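Local coordinates for protein guanylate kinase (Stenotrophomonas maltophilia, PDB 6WCT) that catalyses transfer of a phosphate group from ATP to GMP, yielding GDP and ADP, and probably serves the recycling of GMP, at residues A33-S36 with S37-A41; I198-A201 with S202-R205; D157-A160 with V161-Q164. All coordinates share one frame; numbering follows the deposited sequence.

Contact 1: A33-S36 with S37-A41. With 5GP (guanosine-5'-monophosphate), chain E; PO4 (phosphate ion), chain F.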
ATOM      1  N   ALA A  33      17.424  12.527  -6.617  1.00 47.58           N
ATOM      2  CA  ALA A  33      17.188  11.233  -5.989  1.00 47.79           C
ATOM      3  C   ALA A  33      16.700  10.193  -6.991  1.00 48.12           C
ATOM      4  O   ALA A  33      16.630   9.007  -6.651  1.00 47.04           O
ATOM      5  CB  ALA A  33      16.170  11.361  -4.843  1.00 43.51           C
ATOM      6  N   GLY A  34      16.373  10.620  -8.210  1.00 43.97           N
ATOM      7  CA  GLY A  34      15.917   9.737  -9.261  1.00 42.35           C
ATOM      8  C   GLY A  34      14.425   9.517  -9.365  1.00 43.03           C
ATOM      9  O   GLY A  34      14.013   8.571 -10.038  1.00 37.76           O
ATOM     10  N   LYS A  35      13.598  10.353  -8.731  1.00 39.84           N
ATOM     11  CA  LYS A  35      12.159  10.106  -8.753  1.00 37.45           C
ATOM     12  C   LYS A  35      11.584  10.161 -10.167  1.00 33.09           C
ATOM     13  O   LYS A  35      10.724   9.344 -10.520  1.00 39.37           O
ATOM     14  CB  LYS A  35      11.433  11.065  -7.791  1.00 40.87           C
ATOM     15  CG  LYS A  35      10.172  11.789  -8.305  1.00 44.99           C
ATOM     16  CD  LYS A  35       9.862  13.089  -7.483  1.00 32.69           C
ATOM     17  CE  LYS A  35      10.337  14.358  -8.190  1.00 43.28           C
ATOM     18  NZ  LYS A  35      10.671  15.464  -7.233  1.00 40.10           N
ATOM     19  N   SER A  36      12.018  11.122 -10.995  1.00 33.60           N
ATOM     20  CA  SER A  36      11.373  11.251 -12.298  1.00 37.76           C
ATOM     21  C   SER A  36      11.599   9.989 -13.125  1.00 27.84           C
ATOM     22  O   SER A  36      10.689   9.519 -13.819  1.00 40.62           O
ATOM     23  CB  SER A  36      11.861  12.497 -13.045  1.00 41.23           C
ATOM     24  OG  SER A  36      13.225  12.379 -13.399  1.00 54.13           O
ATOM     25  N   SER A  37      12.795   9.403 -13.034  1.00 41.70           N
ATOM     26  CA  SER A  37      13.051   8.163 -13.765  1.00 34.84           C
ATOM     27  C   SER A  37      12.208   7.025 -13.202  1.00 39.76           C
ATOM     28  O   SER A  37      11.702   6.181 -13.955  1.00 38.60           O
ATOM     29  CB  SER A  37      14.533   7.806 -13.702  1.00 46.01           C
ATOM     30  OG  SER A  37      15.268   8.572 -14.631  1.00 59.98           O
ATOM     31  N   ILE A  38      12.021   6.998 -11.880  1.00 36.28           N
ATOM     32  CA  ILE A  38      11.190   5.961 -11.290  1.00 39.73           C
ATOM     33  C   ILE A  38       9.731   6.141 -11.710  1.00 36.10           C
ATOM     34  O   ILE A  38       9.050   5.170 -12.064  1.00 35.08           O
ATOM     35  CB  ILE A  38      11.366   5.960  -9.762  1.00 42.19           C
ATOM     36  CG1 ILE A  38      12.806   5.611  -9.408  1.00 39.23           C
ATOM     37  CG2 ILE A  38      10.446   4.951  -9.121  1.00 39.87           C
ATOM     38  CD1 ILE A  38      13.117   5.844  -7.942  1.00 40.26           C
ATOM     39  N   VAL A  39       9.228   7.380 -11.673  1.00 36.87           N
ATOM     40  CA  VAL A  39       7.831   7.651 -12.039  1.00 38.06           C
ATOM     41  C   VAL A  39       7.576   7.335 -13.514  1.00 39.83           C
ATOM     42  O   VAL A  39       6.579   6.686 -13.868  1.00 41.90           O
ATOM     43  CB  VAL A  39       7.476   9.114 -11.711  1.00 43.00           C
ATOM     44  CG1 VAL A  39       6.257   9.578 -12.506  1.00 46.62           C
ATOM     45  CG2 VAL A  39       7.234   9.283 -10.232  1.00 34.23           C
ATOM     46  N   ASN A  40       8.468   7.791 -14.398  1.00 34.44           N
ATOM     47  CA  ASN A  40       8.280   7.529 -15.824  1.00 40.10           C
ATOM     48  C   ASN A  40       8.268   6.036 -16.120  1.00 40.90           C
ATOM     49  O   ASN A  40       7.460   5.562 -16.931  1.00 41.79           O
ATOM     50  CB  ASN A  40       9.380   8.207 -16.643  1.00 40.83           C
ATOM     51  CG  ASN A  40       9.316   9.721 -16.572  1.00 46.40           C
ATOM     52  OD1 ASN A  40       8.282  10.299 -16.225  1.00 49.40           O
ATOM     53  ND2 ASN A  40      10.415  10.373 -16.931  1.00 51.81           N
ATOM     54  N   ALA A  41       9.164   5.270 -15.486  1.00 43.96           N
ATOM     55  CA  ALA A  41       9.141   3.823 -15.703  1.00 44.51           C
ATOM     56  C   ALA A  41       7.898   3.193 -15.097  1.00 42.63           C
ATOM     57  O   ALA A  41       7.366   2.217 -15.634  1.00 46.49           O
ATOM     58  CB  ALA A  41      10.395   3.163 -15.130  1.00 40.81           C
TER
HETATM   59  P   5GP E 301      13.561  21.294  -9.244  1.00 45.26           P
HETATM   60  O1P 5GP E 301      13.065  20.781 -10.572  1.00 47.58           O
HETATM   61  O2P 5GP E 301      14.973  20.849  -8.862  1.00 42.03           O
HETATM   62  O3P 5GP E 301      13.450  22.787  -9.065  1.00 37.46           O
HETATM   63  O5' 5GP E 301      12.588  20.740  -8.136  1.00 45.44           O
HETATM   64  C5' 5GP E 301      12.537  21.340  -6.858  1.00 35.42           C
HETATM   65  C4' 5GP E 301      11.381  20.792  -6.079  1.00 37.04           C
HETATM   66  O4' 5GP E 301      10.156  21.404  -6.561  1.00 34.54           O
HETATM   67  C3' 5GP E 301      11.181  19.272  -6.225  1.00 39.14           C
HETATM   68  O3' 5GP E 301      10.874  18.696  -4.962  1.00 41.08           O
HETATM   69  C2' 5GP E 301       9.939  19.170  -7.098  1.00 34.27           C
HETATM   70  O2' 5GP E 301       9.180  17.996  -6.914  1.00 35.85           O
HETATM   71  C1' 5GP E 301       9.179  20.407  -6.663  1.00 33.24           C
HETATM   72  N9  5GP E 301       8.148  20.822  -7.599  1.00 40.19           N
HETATM   73  C8  5GP E 301       8.102  20.531  -8.938  1.00 42.51           C
HETATM   74  N7  5GP E 301       6.965  20.855  -9.496  1.00 41.96           N
HETATM   75  C5  5GP E 301       6.223  21.406  -8.463  1.00 40.98           C
HETATM   76  C6  5GP E 301       4.902  21.887  -8.439  1.00 41.09           C
HETATM   77  O6  5GP E 301       4.117  21.913  -9.385  1.00 42.84           O
HETATM   78  N1  5GP E 301       4.520  22.312  -7.178  1.00 43.21           N
HETATM   79  C2  5GP E 301       5.318  22.274  -6.061  1.00 48.14           C
HETATM   80  N2  5GP E 301       4.781  22.700  -4.910  1.00 42.17           N
HETATM   81  N3  5GP E 301       6.568  21.823  -6.075  1.00 40.25           N
HETATM   82  C4  5GP E 301       6.950  21.404  -7.293  1.00 38.75           C
HETATM   83  P   PO4 F 302      15.101  13.615 -10.700  1.00 60.40           P
HETATM   84  O1  PO4 F 302      13.721  13.303 -10.168  1.00 60.27           O
HETATM   85  O2  PO4 F 302      15.224  12.976 -12.057  1.00 65.99           O
HETATM   86  O3  PO4 F 302      16.193  13.035  -9.822  1.00 54.93           O
HETATM   87  O4  PO4 F 302      15.247  15.118 -10.788  1.00 61.35           O

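Contact 2: I198-A201 with S202-R205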
ATOM      1  N   ILE A 198       2.721  -0.011  -4.675  1.00 40.84           N
ATOM      2  CA  ILE A 198       1.946   1.002  -3.955  1.00 35.15           C
ATOM      3  C   ILE A 198       0.739   1.435  -4.780  1.00 36.63           C
ATOM      4  O   ILE A 198      -0.375   1.547  -4.262  1.00 34.96           O
ATOM      5  CB  ILE A 198       2.833   2.205  -3.596  1.00 33.55           C
ATOM      6  CG1 ILE A 198       3.893   1.813  -2.557  1.00 37.54           C
ATOM      7  CG2 ILE A 198       1.966   3.418  -3.138  1.00 31.32           C
ATOM      8  CD1 ILE A 198       4.916   2.952  -2.261  1.00 29.00           C
ATOM      9  N   PHE A 199       0.938   1.683  -6.086  1.00 40.73           N
ATOM     10  CA  PHE A 199      -0.194   2.088  -6.923  1.00 37.71           C
ATOM     11  C   PHE A 199      -1.225   0.969  -7.045  1.00 48.32           C
ATOM     12  O   PHE A 199      -2.436   1.213  -6.937  1.00 46.70           O
ATOM     13  CB  PHE A 199       0.289   2.544  -8.292  1.00 37.80           C
ATOM     14  CG  PHE A 199       1.076   3.826  -8.257  1.00 35.90           C
ATOM     15  CD1 PHE A 199       1.103   4.612  -7.111  1.00 39.90           C
ATOM     16  CD2 PHE A 199       1.781   4.244  -9.359  1.00 28.44           C
ATOM     17  CE1 PHE A 199       1.832   5.801  -7.079  1.00 40.28           C
ATOM     18  CE2 PHE A 199       2.502   5.434  -9.338  1.00 33.52           C
ATOM     19  CZ  PHE A 199       2.534   6.207  -8.202  1.00 29.80           C
ATOM     20  N   THR A 200      -0.765  -0.264  -7.253  1.00 36.48           N
ATOM     21  CA  THR A 200      -1.677  -1.396  -7.322  1.00 39.95           C
ATOM     22  C   THR A 200      -2.469  -1.544  -6.027  1.00 43.95           C
ATOM     23  O   THR A 200      -3.696  -1.706  -6.050  1.00 47.03           O
ATOM     24  CB  THR A 200      -0.891  -2.671  -7.620  1.00 46.84           C
ATOM     25  OG1 THR A 200      -0.282  -2.573  -8.922  1.00 48.87           O
ATOM     26  CG2 THR A 200      -1.792  -3.912  -7.520  1.00 40.46           C
ATOM     27  N   ALA A 201      -1.783  -1.493  -4.882  1.00 38.87           N
ATOM     28  CA  ALA A 201      -2.470  -1.683  -3.610  1.00 35.25           C
ATOM     29  C   ALA A 201      -3.529  -0.618  -3.380  1.00 36.87           C
ATOM     30  O   ALA A 201      -4.576  -0.902  -2.787  1.00 42.40           O
ATOM     31  CB  ALA A 201      -1.471  -1.666  -2.457  1.00 27.96           C
ATOM     32  N   SER A 202      -3.277   0.608  -3.824  1.00 34.17           N
ATOM     33  CA  SER A 202      -4.243   1.663  -3.563  1.00 43.71           C
ATOM     34  C   SER A 202      -5.574   1.380  -4.259  1.00 48.44           C
ATOM     35  O   SER A 202      -6.626   1.731  -3.726  1.00 43.13           O
ATOM     36  CB  SER A 202      -3.673   3.019  -3.980  1.00 38.62           C
ATOM     37  OG  SER A 202      -3.782   3.212  -5.379  1.00 43.53           O
ATOM     38  N   ARG A 203      -5.558   0.721  -5.427  1.00 45.24           N
ATOM     39  CA  ARG A 203      -6.817   0.383  -6.090  1.00 45.99           C
ATOM     40  C   ARG A 203      -7.562  -0.757  -5.412  1.00 48.45           C
ATOM     41  O   ARG A 203      -8.731  -0.989  -5.739  1.00 48.77           O
ATOM     42  CB  ARG A 203      -6.581  -0.008  -7.542  1.00 45.93           C
ATOM     43  CG  ARG A 203      -5.845   1.027  -8.310  1.00 45.86           C
ATOM     44  CD  ARG A 203      -5.809   0.720  -9.771  1.00 42.30           C
ATOM     45  NE  ARG A 203      -4.907   1.672 -10.375  1.00 61.80           N
ATOM     46  CZ  ARG A 203      -3.644   1.396 -10.668  1.00 58.95           C
ATOM     47  NH1 ARG A 203      -3.156   0.179 -10.437  1.00 50.90           N
ATOM     48  NH2 ARG A 203      -2.889   2.339 -11.205  1.00 56.69           N
ATOM     49  N   LEU A 204      -6.899  -1.509  -4.536  1.00 44.44           N
ATOM     50  CA  LEU A 204      -7.523  -2.613  -3.824  1.00 44.09           C
ATOM     51  C   LEU A 204      -8.100  -2.203  -2.474  1.00 45.15           C
ATOM     52  O   LEU A 204      -8.711  -3.040  -1.801  1.00 46.13           O
ATOM     53  CB  LEU A 204      -6.500  -3.736  -3.619  1.00 42.61           C
ATOM     54  CG  LEU A 204      -5.822  -4.244  -4.897  1.00 47.02           C
ATOM     55  CD1 LEU A 204      -4.667  -5.181  -4.552  1.00 40.68           C
ATOM     56  CD2 LEU A 204      -6.822  -4.938  -5.793  1.00 44.88           C
ATOM     57  N   ARG A 205      -7.927  -0.949  -2.064  1.00 44.06           N
ATOM     58  CA  ARG A 205      -8.441  -0.502  -0.773  1.00 46.54           C
ATOM     59  C   ARG A 205      -9.963  -0.649  -0.719  1.00 47.73           C
ATOM     60  O   ARG A 205     -10.660  -0.534  -1.735  1.00 44.83           O
ATOM     61  CB  ARG A 205      -8.016   0.951  -0.517  1.00 43.56           C
ATOM     62  CG  ARG A 205      -6.517   1.092  -0.184  1.00 47.04           C
ATOM     63  CD  ARG A 205      -6.109   2.541   0.016  1.00 51.96           C
ATOM     64  NE  ARG A 205      -6.380   3.349  -1.171  1.00 64.77           N
ATOM     65  CZ  ARG A 205      -6.230   4.671  -1.223  1.00 75.09           C
ATOM     66  NH1 ARG A 205      -5.809   5.329  -0.146  1.00 81.84           N
ATOM     67  NH2 ARG A 205      -6.503   5.337  -2.343  1.00 61.88           N
TER

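Contact 3: D157-A160 with V161-Q164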
ATOM      1  N   ASP A 157      27.463  22.015 -13.006  1.00 93.81           N
ATOM      2  CA  ASP A 157      27.057  22.946 -11.963  1.00 81.31           C
ATOM      3  C   ASP A 157      28.265  23.317 -11.114  1.00 77.45           C
ATOM      4  O   ASP A 157      29.135  22.477 -10.853  1.00 78.31           O
ATOM      5  CB  ASP A 157      25.962  22.341 -11.088  1.00 81.13           C
ATOM      6  CG  ASP A 157      24.611  22.954 -11.358  1.00 83.69           C
ATOM      7  OD1 ASP A 157      24.563  24.179 -11.599  1.00 85.69           O
ATOM      8  OD2 ASP A 157      23.604  22.216 -11.337  1.00 85.04           O
ATOM      9  N   SER A 158      28.331  24.578 -10.696  1.00 65.26           N
ATOM     10  CA  SER A 158      29.451  24.995  -9.877  1.00 61.49           C
ATOM     11  C   SER A 158      29.373  24.333  -8.509  1.00 63.01           C
ATOM     12  O   SER A 158      28.330  23.820  -8.089  1.00 57.65           O
ATOM     13  CB  SER A 158      29.473  26.511  -9.714  1.00 61.43           C
ATOM     14  OG  SER A 158      28.428  26.932  -8.860  1.00 55.92           O
ATOM     15  N   GLU A 159      30.500  24.358  -7.802  1.00 68.52           N
ATOM     16  CA  GLU A 159      30.515  23.844  -6.438  1.00 76.65           C
ATOM     17  C   GLU A 159      29.580  24.644  -5.541  1.00 75.33           C
ATOM     18  O   GLU A 159      28.942  24.083  -4.641  1.00 77.51           O
ATOM     19  CB  GLU A 159      31.936  23.845  -5.884  1.00 87.50           C
ATOM     20  CG  GLU A 159      32.160  22.769  -4.840  1.00 91.94           C
ATOM     21  CD  GLU A 159      31.714  21.394  -5.318  1.00 90.69           C
ATOM     22  OE1 GLU A 159      30.748  20.841  -4.736  1.00 88.80           O
ATOM     23  OE2 GLU A 159      32.326  20.875  -6.279  1.00 86.59           O
ATOM     24  N   ALA A 160      29.495  25.959  -5.758  1.00 65.36           N
ATOM     25  CA  ALA A 160      28.603  26.777  -4.941  1.00 65.23           C
ATOM     26  C   ALA A 160      27.136  26.446  -5.202  1.00 63.49           C
ATOM     27  O   ALA A 160      26.318  26.445  -4.275  1.00 60.32           O
ATOM     28  CB  ALA A 160      28.861  28.256  -5.216  1.00 66.75           C
ATOM     29  N   VAL A 161      26.782  26.162  -6.456  1.00 59.24           N
ATOM     30  CA  VAL A 161      25.410  25.776  -6.744  1.00 56.02           C
ATOM     31  C   VAL A 161      25.141  24.366  -6.234  1.00 63.38           C
ATOM     32  O   VAL A 161      24.063  24.081  -5.702  1.00 57.13           O
ATOM     33  CB  VAL A 161      25.111  25.927  -8.244  1.00 56.61           C
ATOM     34  CG1 VAL A 161      23.761  25.327  -8.581  1.00 55.23           C
ATOM     35  CG2 VAL A 161      25.112  27.383  -8.614  1.00 58.35           C
ATOM     36  N   ILE A 162      26.127  23.474  -6.337  1.00 67.86           N
ATOM     37  CA  ILE A 162      25.912  22.120  -5.843  1.00 70.21           C
ATOM     38  C   ILE A 162      25.707  22.137  -4.338  1.00 69.34           C
ATOM     39  O   ILE A 162      24.820  21.457  -3.814  1.00 71.36           O
ATOM     40  CB  ILE A 162      27.069  21.193  -6.254  1.00 72.68           C
ATOM     41  CG1 ILE A 162      27.013  20.919  -7.759  1.00 72.43           C
ATOM     42  CG2 ILE A 162      27.005  19.880  -5.474  1.00 62.56           C
ATOM     43  CD1 ILE A 162      27.961  19.841  -8.218  1.00 77.82           C
ATOM     44  N   ALA A 163      26.489  22.946  -3.623  1.00 71.37           N
ATOM     45  CA  ALA A 163      26.292  23.054  -2.181  1.00 66.58           C
ATOM     46  C   ALA A 163      24.918  23.624  -1.848  1.00 54.70           C
ATOM     47  O   ALA A 163      24.269  23.172  -0.900  1.00 57.04           O
ATOM     48  CB  ALA A 163      27.395  23.912  -1.560  1.00 75.68           C
ATOM     49  N   GLN A 164      24.440  24.592  -2.633  1.00 52.73           N
ATOM     50  CA  GLN A 164      23.119  25.158  -2.371  1.00 54.03           C
ATOM     51  C   GLN A 164      22.012  24.134  -2.611  1.00 52.54           C
ATOM     52  O   GLN A 164      21.111  23.975  -1.778  1.00 49.21           O
ATOM     53  CB  GLN A 164      22.894  26.399  -3.236  1.00 57.73           C
ATOM     54  CG  GLN A 164      21.470  26.935  -3.187  1.00 58.45           C
ATOM     55  CD  GLN A 164      21.224  28.033  -4.197  1.00 63.79           C
ATOM     56  OE1 GLN A 164      22.157  28.679  -4.664  1.00 67.17           O
ATOM     57  NE2 GLN A 164      19.963  28.247  -4.548  1.00 62.09           N
TER

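Contact 1: A33-S36 with S37-A41
Gly-34 and Lys-35 meet Ile-38 and Val-39 in a local contact round the first turn of helix 35-45, where the P-loop (Walker A motif) passes into its helix. Gly-34, the N-cap, has a left-handed backbone (phi 91°) that would press a CB onto the preceding carbonyl oxygen, so a residue without a side chain suits the bend. Its own O accepts from Ile-38 N at 3.1 Å in the carbonyl plane, and Ile-38 CG1 packs 3.3 Å from that same Gly-34 O. One step on, Val-39 N donates to Lys-35 O at 2.7 Å, while CG2 of the valine lies against this oxygen too.

Backbone amides at the helix start grip a phosphate ion, probably from the crystallisation liquor: Gly-34 N binds its O3 at 2.9 Å and Ser-36 N its O1 at 2.9 Å. With OG tucked between backbone N and carbonyl carbon (chi1 67°), Ser-36 also turns its hydroxyl toward phosphate O2, at a distance so short (OG to O2 2.5 Å) that its exact length is doubtful. This is consistent with the nucleotide-phosphate site of a P-loop. Lys-35, its chain bent at chi3, carries NZ to O2' of GMP at 3.0 Å and to Ala-29 O. Behind the site, Val-39 packs on Val-27 of strand 24-28, and Ile-38 on Phe-188 and Ala-191 of helix 188-203.

Contact 2: I198-A201 with S202-R205
Ser-202 OG donates to Phe-199 O at 2.9 Å, a side-chain bond to the backbone three residues earlier in the final turns of helix 188-203, which packs against the parallel sheet of the P-loop fold. The serine is small enough to fold back this way: a chi1 of 80° swings OG back over the preceding turn, within range of both Phe-199 O and Tyr-25 OH, so this buried hydroxyl has two partners. Its backbone N donates to Ile-198 O at 3.1 Å, with a weaker share going to Phe-199 O, which is thus approached by both the amide and the hydroxyl of one residue.

The last bonds span three residues. Arg-203 N reaches Thr-200 O only weakly, and Leu-204 N meets Ala-201 O at 3.0 Å from above the carbonyl plane rather than on a lone pair. Beyond, Arg-205 NE closes on Ser-202 O at 3.0 Å, on a lone pair and within the guanidinium plane.

Arg-203 reaches outward and back, its chain extended from CG to NE, and Phe-199 O lies 3.7 Å above one face of the guanidinium, offset toward its rim; NH2 of this arginine is fixed by a salt bridge to Asp-46. The Phe-199 ring meets Tyr-25 and packs on Ile-49 and Leu-116 of the sheet. Ala-201, with its small side chain, packs against Ala-201 of the second subunit, and Leu-204 makes backbone hydrogen bonds to that subunit and packs on its Glu-194. Within its own helix, Leu-204 CG rests 3.5 Å from Thr-200 O, and its CD1 branch lies 4.3 Å from Thr-200 CG2.

Contact 3: D157-A160 with V161-Q164
Val-161 N donates to Ser-158 OG at 3.0 Å, a capping bond that marks Ser-158 as the N-cap of helix 159-173. The serine suits this place because its chain is short and chi1 72° folds OG over the first turn, onto an amide. Val-161 CG2 lies against that hydroxyl, whereas CG1, anti to the valine N, meets Asp-157 OD1 at 3.3 Å, the two side chains crossing at about a right angle. The carboxylate finds its strong partner elsewhere, in a salt bridge from OD2 to Arg-165.

Ile-162, the buried residue of the group, takes Ser-158 O with its N at 2.8 Å and runs its CG1 past Asp-157 CB at 3.8 Å. Its CG2 branch is approached obliquely by OE1 of Glu-159, whose chain bends at chi2 and whose OE2 forms a long, weak ion pair with Arg-152. This surface turn probably belongs to the mobile lid of guanylate kinases, close in sequence to Arg-154.

Ala-163 N bonds to Glu-159 O at 2.9 Å. Finally, Gln-164 N bonds to Ala-160 O at 3.1 Å, and Gln-164 CB lies 3.6 Å from that same oxygen.

How the contacts relate
All three contacts are local turns at helix ends. Contacts 1 and 3 lie at the starts of helices 35-45 and 159-173, contact 2 at the close of helix 188-203. Contact 1 is partly buried, and its helix start turns amides to an anion; contact 3, at the surface with its centre about 23 Å from that of contact 1, caps an amide with a serine hydroxyl instead. Contact 2 is buried between sheet and second subunit, so apolar packing joins its polar bonds. Helix 35-45 packs on helix 188-203, whose far end carries contact 2; contacts 1 and 2 come within about 6 Å at their nearest atoms, whereas contacts 2 and 3 lie on opposite sides of the chain's centre.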